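Local coordinates for capsid fiber protein (Bacillus phage phi29, PDB 6QYY) that forms the fibers that decorate the phage head, this fragment being the N-terminal base, which probably attaches each trimeric fiber to the capsid, at residues S31-P39 and L77-A85. Residues are numbered along the deposited sequence; the frame is centred on the assembly and turned at random.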
loop_
_atom_site.group_PDB
_atom_site.type_symbol
_atom_site.label_atom_id
_atom_site.label_comp_id
_atom_site.label_asym_id
_atom_site.label_seq_id
_atom_site.Cartn_x
_atom_site.Cartn_y
_atom_site.Cartn_z
ATOM N N SER A 31 9.367 6.940 17.909
ATOM C CA SER A 31 10.514 6.266 18.500
ATOM C C SER A 31 10.809 5.084 17.596
ATOM O O SER A 31 10.009 4.739 16.724
ATOM C CB SER A 31 10.245 5.826 19.947
ATOM O OG SER A 31 9.076 5.037 20.032
ATOM N N HIS A 32 11.971 4.472 17.805
ATOM C CA HIS A 32 12.302 3.257 17.077
ATOM C C HIS A 32 11.249 2.190 17.321
ATOM O O HIS A 32 10.864 1.929 18.466
ATOM C CB HIS A 32 13.677 2.745 17.506
ATOM C CG HIS A 32 14.795 3.616 17.045
ATOM N ND1 HIS A 32 16.024 3.652 17.668
ATOM C CD2 HIS A 32 14.861 4.503 16.024
ATOM C CE1 HIS A 32 16.801 4.522 17.048
ATOM N NE2 HIS A 32 16.120 5.049 16.044
ATOM N N ALA A 33 10.785 1.571 16.236
ATOM C CA ALA A 33 9.871 0.445 16.348
ATOM C C ALA A 33 10.496 -0.653 17.198
ATOM O O ALA A 33 11.706 -0.893 17.145
ATOM C CB ALA A 33 9.521 -0.093 14.959
ATOM N N ALA A 34 9.667 -1.298 18.012
ATOM C CA ALA A 34 10.151 -2.348 18.894
ATOM C C ALA A 34 10.513 -3.605 18.102
ATOM O O ALA A 34 9.934 -3.899 17.052
ATOM C CB ALA A 34 9.101 -2.683 19.960
ATOM N N GLU A 35 11.476 -4.353 18.628
ATOM C CA GLU A 35 11.924 -5.585 17.993
ATOM C C GLU A 35 10.764 -6.560 17.781
ATOM O O GLU A 35 9.886 -6.700 18.636
ATOM C CB GLU A 35 13.010 -6.220 18.857
ATOM C CG GLU A 35 13.679 -7.414 18.234
ATOM C CD GLU A 35 14.714 -8.027 19.149
ATOM O OE1 GLU A 35 14.767 -7.631 20.334
ATOM O OE2 GLU A 35 15.479 -8.895 18.683
ATOM N N ASN A 36 10.757 -7.208 16.610
ATOM C CA ASN A 36 9.746 -8.173 16.168
ATOM C C ASN A 36 8.339 -7.581 16.031
ATOM O O ASN A 36 7.353 -8.319 16.064
ATOM C CB ASN A 36 9.712 -9.399 17.090
ATOM C CG ASN A 36 11.014 -10.160 17.070
ATOM O OD1 ASN A 36 11.479 -10.587 16.013
ATOM N ND2 ASN A 36 11.632 -10.303 18.235
ATOM N N THR A 37 8.197 -6.271 15.849
ATOM C CA THR A 37 6.885 -5.693 15.599
ATOM C C THR A 37 6.817 -5.149 14.176
ATOM O O THR A 37 7.837 -4.967 13.505
ATOM C CB THR A 37 6.555 -4.579 16.600
ATOM O OG1 THR A 37 7.423 -3.461 16.378
ATOM C CG2 THR A 37 6.734 -5.073 18.020
ATOM N N ILE A 38 5.596 -4.901 13.715
ATOM C CA ILE A 38 5.392 -4.255 12.419
ATOM C C ILE A 38 5.573 -2.752 12.599
ATOM O O ILE A 38 4.856 -2.135 13.400
ATOM C CB ILE A 38 4.004 -4.565 11.838
ATOM C CG1 ILE A 38 3.748 -6.075 11.786
ATOM C CG2 ILE A 38 3.849 -3.892 10.472
ATOM C CD1 ILE A 38 4.622 -6.827 10.802
ATOM N N PRO A 39 6.496 -2.126 11.878
ATOM C CA PRO A 39 6.691 -0.684 12.029
ATOM C C PRO A 39 5.525 0.094 11.449
ATOM O O PRO A 39 4.769 -0.390 10.600
ATOM C CB PRO A 39 7.975 -0.416 11.234
ATOM C CG PRO A 39 7.975 -1.472 10.182
ATOM C CD PRO A 39 7.398 -2.704 10.868
ATOM N N LEU A 77 11.917 -9.868 6.245
ATOM C CA LEU A 77 12.454 -8.935 7.226
ATOM C C LEU A 77 11.414 -8.544 8.262
ATOM O O LEU A 77 10.229 -8.390 7.944
ATOM C CB LEU A 77 12.956 -7.659 6.531
ATOM C CG LEU A 77 14.064 -7.879 5.510
ATOM C CD1 LEU A 77 14.483 -6.548 4.888
ATOM C CD2 LEU A 77 15.282 -8.557 6.152
ATOM N N THR A 78 11.888 -8.338 9.495
ATOM C CA THR A 78 11.137 -7.753 10.602
ATOM C C THR A 78 12.024 -6.734 11.312
ATOM O O THR A 78 13.188 -6.539 10.959
ATOM C CB THR A 78 10.677 -8.829 11.599
ATOM O OG1 THR A 78 9.724 -8.262 12.514
ATOM C CG2 THR A 78 11.874 -9.351 12.385
ATOM N N THR A 79 11.468 -6.087 12.331
ATOM C CA THR A 79 12.228 -5.123 13.115
ATOM C C THR A 79 13.204 -5.837 14.048
ATOM O O THR A 79 12.823 -6.766 14.766
ATOM C CB THR A 79 11.271 -4.256 13.928
ATOM O OG1 THR A 79 10.302 -3.677 13.056
ATOM C CG2 THR A 79 12.025 -3.145 14.643
ATOM N N GLY A 80 14.464 -5.411 14.028
ATOM C CA GLY A 80 15.474 -5.868 14.971
ATOM C C GLY A 80 15.682 -4.893 16.115
ATOM O O GLY A 80 14.766 -4.164 16.516
ATOM N N LYS A 81 16.899 -4.887 16.662
ATOM C CA LYS A 81 17.259 -3.936 17.712
ATOM C C LYS A 81 17.406 -2.519 17.152
ATOM O O LYS A 81 17.856 -2.323 16.019
ATOM C CB LYS A 81 18.576 -4.338 18.371
ATOM C CG LYS A 81 18.704 -5.801 18.765
ATOM C CD LYS A 81 17.553 -6.271 19.623
ATOM C CE LYS A 81 17.862 -7.628 20.272
ATOM N NZ LYS A 81 19.107 -7.626 21.078
ATOM N N ASP A 82 17.051 -1.523 17.977
ATOM C CA ASP A 82 17.243 -0.101 17.646
ATOM C C ASP A 82 16.603 0.280 16.313
ATOM O O ASP A 82 17.110 1.153 15.595
ATOM C CB ASP A 82 18.728 0.267 17.624
ATOM C CG ASP A 82 19.435 -0.071 18.927
ATOM O OD1 ASP A 82 18.741 -0.443 19.893
ATOM O OD2 ASP A 82 20.681 0.025 18.982
ATOM N N GLY A 83 15.480 -0.351 15.963
ATOM C CA GLY A 83 14.781 0.032 14.745
ATOM C C GLY A 83 15.448 -0.386 13.453
ATOM O O GLY A 83 15.114 0.147 12.386
ATOM N N THR A 84 16.391 -1.316 13.518
ATOM C CA THR A 84 16.994 -1.847 12.314
ATOM C C THR A 84 16.076 -2.906 11.716
ATOM O O THR A 84 15.054 -3.287 12.300
ATOM C CB THR A 84 18.374 -2.437 12.620
ATOM O OG1 THR A 84 18.257 -3.542 13.545
ATOM C CG2 THR A 84 19.276 -1.387 13.220
ATOM N N ALA A 85 16.444 -3.379 10.532
ATOM C CA ALA A 85 15.747 -4.475 9.872
ATOM C C ALA A 85 16.605 -5.730 9.924
ATOM O O ALA A 85 17.817 -5.666 9.695
ATOM C CB ALA A 85 15.430 -4.126 8.419
HETATM O O HOH W 1 13.985 -1.974 17.785
HETATM O O HOH W 2 13.826 -9.492 15.227
#
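H32 lays one face of its imidazole over the backbone O of D82; ND1 lies 3.4 Å from that O without bonding, the O pairing instead with NH1 of R17, while NE2 is held by the backbone N of M14. A33 turns its O to a water that also donates to the O of G80 and accepts from the N of G83, tying the loop to the chain at G80-G83. The type II turn A34-T37 lies against T79; the O of A34 takes both N and OG1 of T37 from the same face, and methyl CG2 of T79 lies 3.3 Å from it. With CG turned opposite the backbone N (chi1 -173°), E35 slants across the bent K81 chain; its carboxylate meets the CE methylene, and OE1 remains 4.4 Å from NZ, too far for a salt bridge. The amide N of N36 gives a nearly straight bond to the O of T79 (2.8 Å, 176°), and a second water links that same O to OD1 of N36. T37 receives the hydroxyl OG1 of T79 on its O at 2.8 Å, and CD of P39 lies against that hydroxyl. The contact joins two beta sheets: the loop after strand 28-32 packs on the end of strand 76-79, L18 of strand 18-23 touching A33, P39 and T79.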